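Local coordinates for protein CalsepRRP (Calystegia sepium, PDB 1JY5) that is related to the T2 ribonucleases, so it may bind RNA, although whether it cleaves RNA itself is uncertain, at residues C31-V36 / D74-W79; T38-K43 / E176-C181; P111-Q116 / F120-M125. All blocks are in the same frame, centred on the assembly; numbering follows the deposited sequence.

Contact 1: residues C31-V36 / D74-W79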
loop_
_atom_site.group_PDB
_atom_site.type_symbol
_atom_site.label_atom_id
_atom_site.label_comp_id
_atom_site.label_asym_id
_atom_site.label_seq_id
_atom_site.Cartn_x
_atom_site.Cartn_y
_atom_site.Cartn_z
ATOM N N CYS A 31 14.162 0.721 6.801
ATOM C CA CYS A 31 14.192 0.211 8.170
ATOM C C CYS A 31 15.233 0.889 9.061
ATOM O O CYS A 31 15.138 0.830 10.285
ATOM C CB CYS A 31 14.439 -1.298 8.175
ATOM S SG CYS A 31 13.055 -2.308 7.565
ATOM N N SER A 32 16.221 1.533 8.453
ATOM C CA SER A 32 17.270 2.199 9.222
ATOM C C SER A 32 16.886 3.607 9.674
ATOM O O SER A 32 17.502 4.167 10.583
ATOM C CB SER A 32 18.553 2.270 8.394
ATOM O OG SER A 32 18.340 3.012 7.209
ATOM N N ARG A 33 15.863 4.173 9.046
ATOM C CA ARG A 33 15.417 5.525 9.370
ATOM C C ARG A 33 14.635 5.598 10.681
ATOM O O ARG A 33 13.409 5.691 10.683
ATOM C CB ARG A 33 14.582 6.062 8.208
ATOM C CG ARG A 33 15.300 5.899 6.874
ATOM C CD ARG A 33 14.422 6.224 5.676
ATOM N NE ARG A 33 15.063 5.775 4.441
ATOM C CZ ARG A 33 14.533 5.886 3.228
ATOM N NH1 ARG A 33 13.338 6.438 3.068
ATOM N NH2 ARG A 33 15.198 5.436 2.176
ATOM N N SER A 34 15.366 5.565 11.793
ATOM C CA SER A 34 14.769 5.621 13.126
ATOM C C SER A 34 13.997 6.915 13.367
ATOM O O SER A 34 13.055 6.945 14.157
ATOM C CB SER A 34 15.856 5.477 14.191
ATOM O OG SER A 34 16.722 6.600 14.180
ATOM N N GLU A 35 14.408 7.982 12.689
ATOM C CA GLU A 35 13.762 9.283 12.823
ATOM C C GLU A 35 12.296 9.241 12.399
ATOM O O GLU A 35 11.466 9.986 12.926
ATOM C CB GLU A 35 14.512 10.325 11.987
ATOM C CG GLU A 35 14.726 9.921 10.534
ATOM C CD GLU A 35 15.436 10.992 9.730
ATOM O OE1 GLU A 35 14.895 12.114 9.621
ATOM O OE2 GLU A 35 16.537 10.715 9.205
ATOM N N VAL A 36 11.984 8.366 11.445
ATOM C CA VAL A 36 10.622 8.218 10.941
ATOM C C VAL A 36 9.785 7.364 11.889
ATOM O O VAL A 36 10.206 6.281 12.298
ATOM C CB VAL A 36 10.609 7.555 9.540
ATOM C CG1 VAL A 36 9.174 7.394 9.051
ATOM C CG2 VAL A 36 11.412 8.392 8.558
ATOM N N ASP A 74 8.459 12.831 -1.506
ATOM C CA ASP A 74 7.265 12.185 -0.985
ATOM C C ASP A 74 7.289 10.678 -1.206
ATOM O O ASP A 74 6.886 9.915 -0.328
ATOM C CB ASP A 74 6.016 12.788 -1.631
ATOM C CG ASP A 74 5.686 14.166 -1.080
ATOM O OD1 ASP A 74 5.382 14.264 0.127
ATOM O OD2 ASP A 74 5.740 15.147 -1.848
ATOM N N LEU A 75 7.764 10.245 -2.370
ATOM C CA LEU A 75 7.818 8.817 -2.657
ATOM C C LEU A 75 8.900 8.153 -1.816
ATOM O O LEU A 75 8.794 6.980 -1.453
ATOM C CB LEU A 75 8.080 8.581 -4.148
ATOM C CG LEU A 75 6.883 8.952 -5.031
ATOM C CD1 LEU A 75 7.248 8.863 -6.504
ATOM C CD2 LEU A 75 5.726 8.016 -4.705
ATOM N N SER A 76 9.940 8.913 -1.496
ATOM C CA SER A 76 11.024 8.376 -0.691
ATOM C C SER A 76 10.570 8.190 0.747
ATOM O O SER A 76 11.002 7.266 1.434
ATOM C CB SER A 76 12.228 9.315 -0.721
ATOM O OG SER A 76 13.224 8.866 0.184
ATOM N N LYS A 77 9.681 9.062 1.198
ATOM C CA LYS A 77 9.207 8.987 2.567
ATOM C C LYS A 77 7.936 8.178 2.770
ATOM O O LYS A 77 7.806 7.457 3.761
ATOM C CB LYS A 77 9.006 10.403 3.115
ATOM C CG LYS A 77 8.577 10.462 4.572
ATOM C CD LYS A 77 8.522 11.906 5.051
ATOM C CE LYS A 77 7.956 12.005 6.455
ATOM N NZ LYS A 77 8.791 11.269 7.445
ATOM N N TYR A 78 7.001 8.278 1.833
ATOM C CA TYR A 78 5.729 7.577 1.983
ATOM C C TYR A 78 5.540 6.330 1.134
ATOM O O TYR A 78 4.568 5.596 1.308
ATOM C CB TYR A 78 4.597 8.572 1.745
ATOM C CG TYR A 78 4.712 9.767 2.664
ATOM C CD1 TYR A 78 5.141 11.002 2.188
ATOM C CD2 TYR A 78 4.425 9.647 4.020
ATOM C CE1 TYR A 78 5.284 12.094 3.046
ATOM C CE2 TYR A 78 4.563 10.726 4.886
ATOM C CZ TYR A 78 4.992 11.947 4.392
ATOM O OH TYR A 78 5.115 13.016 5.250
ATOM N N TRP A 79 6.472 6.096 0.217
ATOM C CA TRP A 79 6.429 4.911 -0.635
ATOM C C TRP A 79 7.822 4.265 -0.639
ATOM O O TRP A 79 8.362 3.940 -1.692
ATOM C CB TRP A 79 6.040 5.294 -2.066
ATOM C CG TRP A 79 5.525 4.139 -2.884
ATOM C CD1 TRP A 79 5.947 2.845 -2.833
ATOM C CD2 TRP A 79 4.501 4.187 -3.883
ATOM N NE1 TRP A 79 5.246 2.079 -3.734
ATOM C CE2 TRP A 79 4.352 2.878 -4.393
ATOM C CE3 TRP A 79 3.692 5.209 -4.394
ATOM C CZ2 TRP A 79 3.427 2.563 -5.397
ATOM C CZ3 TRP A 79 2.774 4.898 -5.390
ATOM C CH2 TRP A 79 2.649 3.582 -5.881
HETATM O O HOH W 1 13.254 5.561 0.383
#

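Contact 2: residues T38-K43 / E176-C181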
loop_
_atom_site.group_PDB
_atom_site.type_symbol
_atom_site.label_atom_id
_atom_site.label_comp_id
_atom_site.label_asym_id
_atom_site.label_seq_id
_atom_site.Cartn_x
_atom_site.Cartn_y
_atom_site.Cartn_z
ATOM N N THR A 38 6.784 4.905 13.206
ATOM C CA THR A 38 6.206 3.694 12.659
ATOM C C THR A 38 4.783 3.983 12.190
ATOM O O THR A 38 4.042 4.711 12.844
ATOM C CB THR A 38 6.197 2.586 13.721
ATOM O OG1 THR A 38 7.540 2.352 14.164
ATOM C CG2 THR A 38 5.624 1.297 13.150
ATOM N N GLY A 39 4.407 3.420 11.044
ATOM C CA GLY A 39 3.070 3.646 10.522
ATOM C C GLY A 39 2.896 3.051 9.141
ATOM O O GLY A 39 3.767 2.331 8.655
ATOM N N PHE A 40 1.770 3.347 8.497
ATOM C CA PHE A 40 1.519 2.815 7.160
ATOM C C PHE A 40 2.182 3.623 6.059
ATOM O O PHE A 40 2.156 4.850 6.083
ATOM C CB PHE A 40 0.013 2.769 6.855
ATOM C CG PHE A 40 -0.721 1.664 7.550
ATOM C CD1 PHE A 40 -1.537 1.932 8.644
ATOM C CD2 PHE A 40 -0.593 0.351 7.110
ATOM C CE1 PHE A 40 -2.221 0.907 9.293
ATOM C CE2 PHE A 40 -1.270 -0.684 7.751
ATOM C CZ PHE A 40 -2.087 -0.404 8.846
ATOM N N THR A 41 2.788 2.926 5.102
ATOM C CA THR A 41 3.385 3.571 3.938
ATOM C C THR A 41 2.774 2.863 2.734
ATOM O O THR A 41 2.155 1.805 2.868
ATOM C CB THR A 41 4.941 3.446 3.869
ATOM O OG1 THR A 41 5.322 2.066 3.898
ATOM C CG2 THR A 41 5.594 4.199 5.018
ATOM N N ILE A 42 2.947 3.441 1.555
ATOM C CA ILE A 42 2.367 2.856 0.354
ATOM C C ILE A 42 3.059 1.603 -0.160
ATOM O O ILE A 42 4.275 1.573 -0.351
ATOM C CB ILE A 42 2.334 3.884 -0.807
ATOM C CG1 ILE A 42 1.551 5.131 -0.372
ATOM C CG2 ILE A 42 1.662 3.260 -2.029
ATOM C CD1 ILE A 42 1.674 6.303 -1.334
ATOM N N LYS A 43 2.270 0.557 -0.356
ATOM C CA LYS A 43 2.779 -0.671 -0.934
ATOM C C LYS A 43 2.527 -0.458 -2.431
ATOM O O LYS A 43 3.437 -0.591 -3.261
ATOM C CB LYS A 43 1.994 -1.878 -0.426
ATOM C CG LYS A 43 2.310 -3.170 -1.149
ATOM C CD LYS A 43 3.776 -3.533 -1.034
ATOM C CE LYS A 43 4.047 -4.797 -1.820
ATOM N NZ LYS A 43 5.477 -5.192 -1.780
ATOM N N GLU A 176 0.485 -6.606 8.651
ATOM C CA GLU A 176 1.467 -6.263 7.635
ATOM C C GLU A 176 0.912 -5.375 6.533
ATOM O O GLU A 176 1.578 -4.442 6.088
ATOM C CB GLU A 176 2.058 -7.530 7.010
ATOM C CG GLU A 176 2.998 -7.246 5.851
ATOM C CD GLU A 176 3.763 -8.472 5.386
ATOM O OE1 GLU A 176 3.129 -9.531 5.171
ATOM O OE2 GLU A 176 5.000 -8.370 5.228
ATOM N N GLN A 177 -0.315 -5.647 6.104
ATOM C CA GLN A 177 -0.904 -4.869 5.027
ATOM C C GLN A 177 -2.394 -4.592 5.195
ATOM O O GLN A 177 -3.153 -5.443 5.660
ATOM C CB GLN A 177 -0.647 -5.598 3.698
ATOM C CG GLN A 177 -1.227 -4.944 2.449
ATOM C CD GLN A 177 -0.796 -5.657 1.173
ATOM O OE1 GLN A 177 0.371 -5.597 0.777
ATOM N NE2 GLN A 177 -1.731 -6.346 0.534
ATOM N N VAL A 178 -2.800 -3.377 4.839
ATOM C CA VAL A 178 -4.206 -2.994 4.887
ATOM C C VAL A 178 -4.590 -2.566 3.474
ATOM O O VAL A 178 -3.867 -1.799 2.836
ATOM C CB VAL A 178 -4.464 -1.832 5.879
ATOM C CG1 VAL A 178 -5.873 -1.273 5.681
ATOM C CG2 VAL A 178 -4.324 -2.340 7.319
ATOM N N GLN A 179 -5.717 -3.074 2.988
ATOM C CA GLN A 179 -6.192 -2.752 1.646
ATOM C C GLN A 179 -7.525 -2.012 1.673
ATOM O O GLN A 179 -8.483 -2.464 2.299
ATOM C CB GLN A 179 -6.347 -4.035 0.824
ATOM C CG GLN A 179 -5.040 -4.762 0.524
ATOM C CD GLN A 179 -5.275 -6.143 -0.069
ATOM O OE1 GLN A 179 -6.383 -6.467 -0.493
ATOM N NE2 GLN A 179 -4.230 -6.957 -0.112
ATOM N N ILE A 180 -7.560 -0.869 0.992
ATOM C CA ILE A 180 -8.750 -0.029 0.876
ATOM C C ILE A 180 -9.071 0.038 -0.611
ATOM O O ILE A 180 -8.177 0.285 -1.424
ATOM C CB ILE A 180 -8.483 1.418 1.350
ATOM C CG1 ILE A 180 -7.927 1.418 2.775
ATOM C CG2 ILE A 180 -9.773 2.232 1.278
ATOM C CD1 ILE A 180 -8.842 0.782 3.788
ATOM N N CYS A 181 -10.335 -0.156 -0.975
ATOM C CA CYS A 181 -10.711 -0.138 -2.387
ATOM C C CYS A 181 -11.423 1.134 -2.857
ATOM O O CYS A 181 -12.130 1.777 -2.089
ATOM C CB CYS A 181 -11.535 -1.401 -2.698
ATOM S SG CYS A 181 -10.476 -2.857 -2.463
#

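Contact 3: residues P111-Q116 / F120-M125. Unlike the reference sequence in segment 120-125: T123 (reference Ala).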
loop_
_atom_site.group_PDB
_atom_site.type_symbol
_atom_site.label_atom_id
_atom_site.label_comp_id
_atom_site.label_asym_id
_atom_site.label_seq_id
_atom_site.Cartn_x
_atom_site.Cartn_y
_atom_site.Cartn_z
ATOM N N PRO A 111 -6.917 3.711 -19.148
ATOM C CA PRO A 111 -6.861 5.147 -19.424
ATOM C C PRO A 111 -7.265 6.054 -18.258
ATOM O O PRO A 111 -7.196 7.275 -18.381
ATOM C CB PRO A 111 -7.821 5.293 -20.594
ATOM C CG PRO A 111 -8.930 4.381 -20.164
ATOM C CD PRO A 111 -8.177 3.143 -19.668
ATOM N N VAL A 112 -7.689 5.477 -17.135
ATOM C CA VAL A 112 -8.105 6.294 -15.992
ATOM C C VAL A 112 -6.985 7.240 -15.565
ATOM O O VAL A 112 -7.213 8.434 -15.366
ATOM C CB VAL A 112 -8.529 5.417 -14.792
ATOM C CG1 VAL A 112 -8.898 6.296 -13.609
ATOM C CG2 VAL A 112 -9.714 4.548 -15.182
ATOM N N LEU A 113 -5.783 6.695 -15.408
ATOM C CA LEU A 113 -4.611 7.486 -15.056
ATOM C C LEU A 113 -3.764 7.332 -16.319
ATOM O O LEU A 113 -3.365 6.221 -16.673
ATOM C CB LEU A 113 -3.920 6.903 -13.814
ATOM C CG LEU A 113 -4.886 6.794 -12.624
ATOM C CD1 LEU A 113 -4.159 6.279 -11.376
ATOM C CD2 LEU A 113 -5.498 8.160 -12.340
ATOM N N GLY A 114 -3.521 8.448 -17.004
ATOM C CA GLY A 114 -2.813 8.418 -18.274
ATOM C C GLY A 114 -1.309 8.313 -18.361
ATOM O O GLY A 114 -0.779 8.017 -19.435
ATOM N N ASN A 115 -0.608 8.554 -17.262
ATOM C CA ASN A 115 0.849 8.472 -17.281
ATOM C C ASN A 115 1.381 8.217 -15.878
ATOM O O ASN A 115 0.620 8.209 -14.916
ATOM C CB ASN A 115 1.449 9.762 -17.864
ATOM C CG ASN A 115 1.057 11.001 -17.078
ATOM O OD1 ASN A 115 1.163 11.026 -15.853
ATOM N ND2 ASN A 115 0.618 12.043 -17.784
ATOM N N GLN A 116 2.685 7.987 -15.785
ATOM C CA GLN A 116 3.367 7.705 -14.524
ATOM C C GLN A 116 3.156 8.728 -13.440
ATOM O O GLN A 116 2.943 8.375 -12.280
ATOM C CB GLN A 116 4.860 7.616 -14.752
ATOM C CG GLN A 116 5.261 6.546 -15.677
ATOM C CD GLN A 116 6.717 6.653 -16.024
ATOM O OE1 GLN A 116 7.577 6.698 -15.143
ATOM N NE2 GLN A 116 7.008 6.694 -17.312
ATOM N N PHE A 120 1.479 7.864 -9.790
ATOM C CA PHE A 120 2.100 8.056 -8.481
ATOM C C PHE A 120 1.510 9.196 -7.638
ATOM O O PHE A 120 1.331 9.046 -6.423
ATOM C CB PHE A 120 3.620 8.240 -8.630
ATOM C CG PHE A 120 4.350 6.976 -9.014
ATOM C CD1 PHE A 120 4.721 6.736 -10.335
ATOM C CD2 PHE A 120 4.633 6.004 -8.056
ATOM C CE1 PHE A 120 5.358 5.542 -10.699
ATOM C CE2 PHE A 120 5.269 4.808 -8.409
ATOM C CZ PHE A 120 5.631 4.577 -9.734
ATOM N N SER A 121 1.213 10.329 -8.272
ATOM C CA SER A 121 0.638 11.470 -7.559
ATOM C C SER A 121 -0.775 11.166 -7.064
ATOM O O SER A 121 -1.174 11.591 -5.973
ATOM C CB SER A 121 0.617 12.720 -8.451
ATOM O OG SER A 121 -0.147 12.515 -9.621
ATOM N N THR A 122 -1.536 10.422 -7.857
ATOM C CA THR A 122 -2.891 10.085 -7.451
ATOM C C THR A 122 -2.848 9.123 -6.265
ATOM O O THR A 122 -3.670 9.218 -5.352
ATOM C CB THR A 122 -3.682 9.487 -8.630
ATOM O OG1 THR A 122 -3.815 10.488 -9.652
ATOM C CG2 THR A 122 -5.071 9.052 -8.183
ATOM N N THR A 123 -1.875 8.217 -6.264
ATOM C CA THR A 123 -1.741 7.274 -5.164
ATOM C C THR A 123 -1.408 8.042 -3.888
ATOM O O THR A 123 -1.956 7.763 -2.819
ATOM C CB THR A 123 -0.631 6.246 -5.430
ATOM O OG1 THR A 123 -0.918 5.541 -6.642
ATOM C CG2 THR A 123 -0.554 5.233 -4.289
ATOM N N LEU A 124 -0.504 9.009 -4.000
ATOM C CA LEU A 124 -0.130 9.819 -2.844
ATOM C C LEU A 124 -1.338 10.616 -2.350
ATOM O O LEU A 124 -1.564 10.730 -1.147
ATOM C CB LEU A 124 1.024 10.766 -3.205
ATOM C CG LEU A 124 2.436 10.163 -3.122
ATOM C CD1 LEU A 124 2.436 8.738 -3.664
ATOM C CD2 LEU A 124 3.407 11.034 -3.906
ATOM N N MET A 125 -2.118 11.156 -3.282
ATOM C CA MET A 125 -3.299 11.931 -2.922
ATOM C C MET A 125 -4.237 11.117 -2.048
ATOM O O MET A 125 -4.657 11.576 -0.991
ATOM C CB MET A 125 -4.049 12.385 -4.176
ATOM C CG MET A 125 -5.272 13.257 -3.901
ATOM S SD MET A 125 -6.176 13.625 -5.429
ATOM C CE MET A 125 -7.012 12.048 -5.669
#

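Contact 1: residues C31-V36 / D74-W79
R33 reaches across to the end of the helix and uses NH1 to touch S76. Its chain starts with CG beside the backbone N (chi1 -51°) and then runs extended to NE, long enough to bring the guanidinium to the helix backbone. R33 NH1 donates to S76 O at 3.0 Å. The oxygen lies in the guanidinium plane at its edge, but the bond is bent, 132° at the hydrogen, and NH1 sits above the carbonyl plane. A water widens this link, accepting from R33 NH2 at 2.6 Å and donating to S76 O at 3.0 Å, while P27 O also takes a bond from NH2. The arginine thus binds a carbonyl of the last turn of helix 72-78, where its positive charge would suit the negative end of the helix dipole. R33 also opens the type I turn that ends at V36, closed by V36 N to R33 O at 3.1 Å. At V36 the contact becomes looser: CG2 lies 4.0 Å from K77 NZ, the two side chains running by one another, oppositely directed. The lysine runs extended to CE and bends at its last torsion (chi4 61°), which turns the ammonium toward the valine.

Contact 2: residues T38-K43 / E176-C181
The methyl CG2 of V178 comes at the F40 ring obliquely, while W14 meets that ring edge-to-face. Contact is through the far corner of the ring: F40 CZ is 3.3 Å from V178 CG2, and F40 CE2 is 3.5 Å from the same methyl, which is tight packing for carbon against carbon. V178 CB stands behind the methyl, 3.9 Å from F40 CE2, and the valine lies across the phenylalanine. With CG beside its own backbone N (chi1 -75°), the phenylalanine sends its ring toward the other strand. The end of the Q177 side chain lies lightly against CG of K43. The lysine starts out toward Q177 but kinks at chi2 (59°), so that its ammonium leads away. No hydrogen bond joins the two segments because they are next-but-one neighbours in the antiparallel sheet: strand 7-14 runs between them, pairing T41 with T13 and K43 with A11 on one side and W14 with E176 on the other. F40 to K43 begin the first conserved active-site motif of the RNase T2 family, with lysine at the place where active members carry a catalytic histidine. Opposite K169, E176 and Q177 form a classic beta bulge in strand 174-182. F40's backbone is held by Y127 OH at its O and S133 OG at its N.

Contact 3: residues P111-Q116 / F120-M125
Q116 and F120 bury the most surface here, and they are tied by a backbone bond of the helix's first turn: F120 N donates to Q116 O over 2.9 Å, nearly straight at 177°, with the donor tilted 20° from the carbonyl plane. The same oxygen is also close to the F120 ring, lying near its plane at the edge, 3.1 Å from CD1. This closeness follows from the first torsion, which sets CG beside the backbone N (chi1 -71°) and brings the ring's CD1 edge back along the helix. The Q116 side chain leads elsewhere, with OE1 accepting from D64 N and its chain packing on W102, which F120 also touches. L113, third in buried area, comes from the loop before the helix and meets T122 tip to tip, CD2 to OG1 at 3.9 Å. That hydroxyl is hydrogen-bonded to E118 O, one turn back, so it presents the leucine with an oxygen that already has a polar partner. N115 sits at the N-cap, its OD1 taking the N-H of E118, while E118 OE1 in turn receives G114 N. Together these features make the N-capped first turns of an alpha helix, with the preceding loop folded back against its flank.

Between centres, contacts 1 and 2 are about 14 Å apart, contacts 2 and 3 about 18 Å and contacts 1 and 3 about 21 Å. Contact 1 lies at the surface, whereas contact 2 is near the middle of the chain, in the central antiparallel sheet. Along the sequence, contacts 1 and 2 alternate their segments, and contact 3 falls entirely between the two halves of contact 2. The three meet where helices 72-78 and 116-129 pack beside strand 40-48: Y78 O lies 2.7 Å from I42 N, a probable hydrogen bond, and W79 packs on F120. It is the packing of W79, T123 and L124 on I42, with W79 on T123 and L75 on L124, that ties the two helices to the sheet.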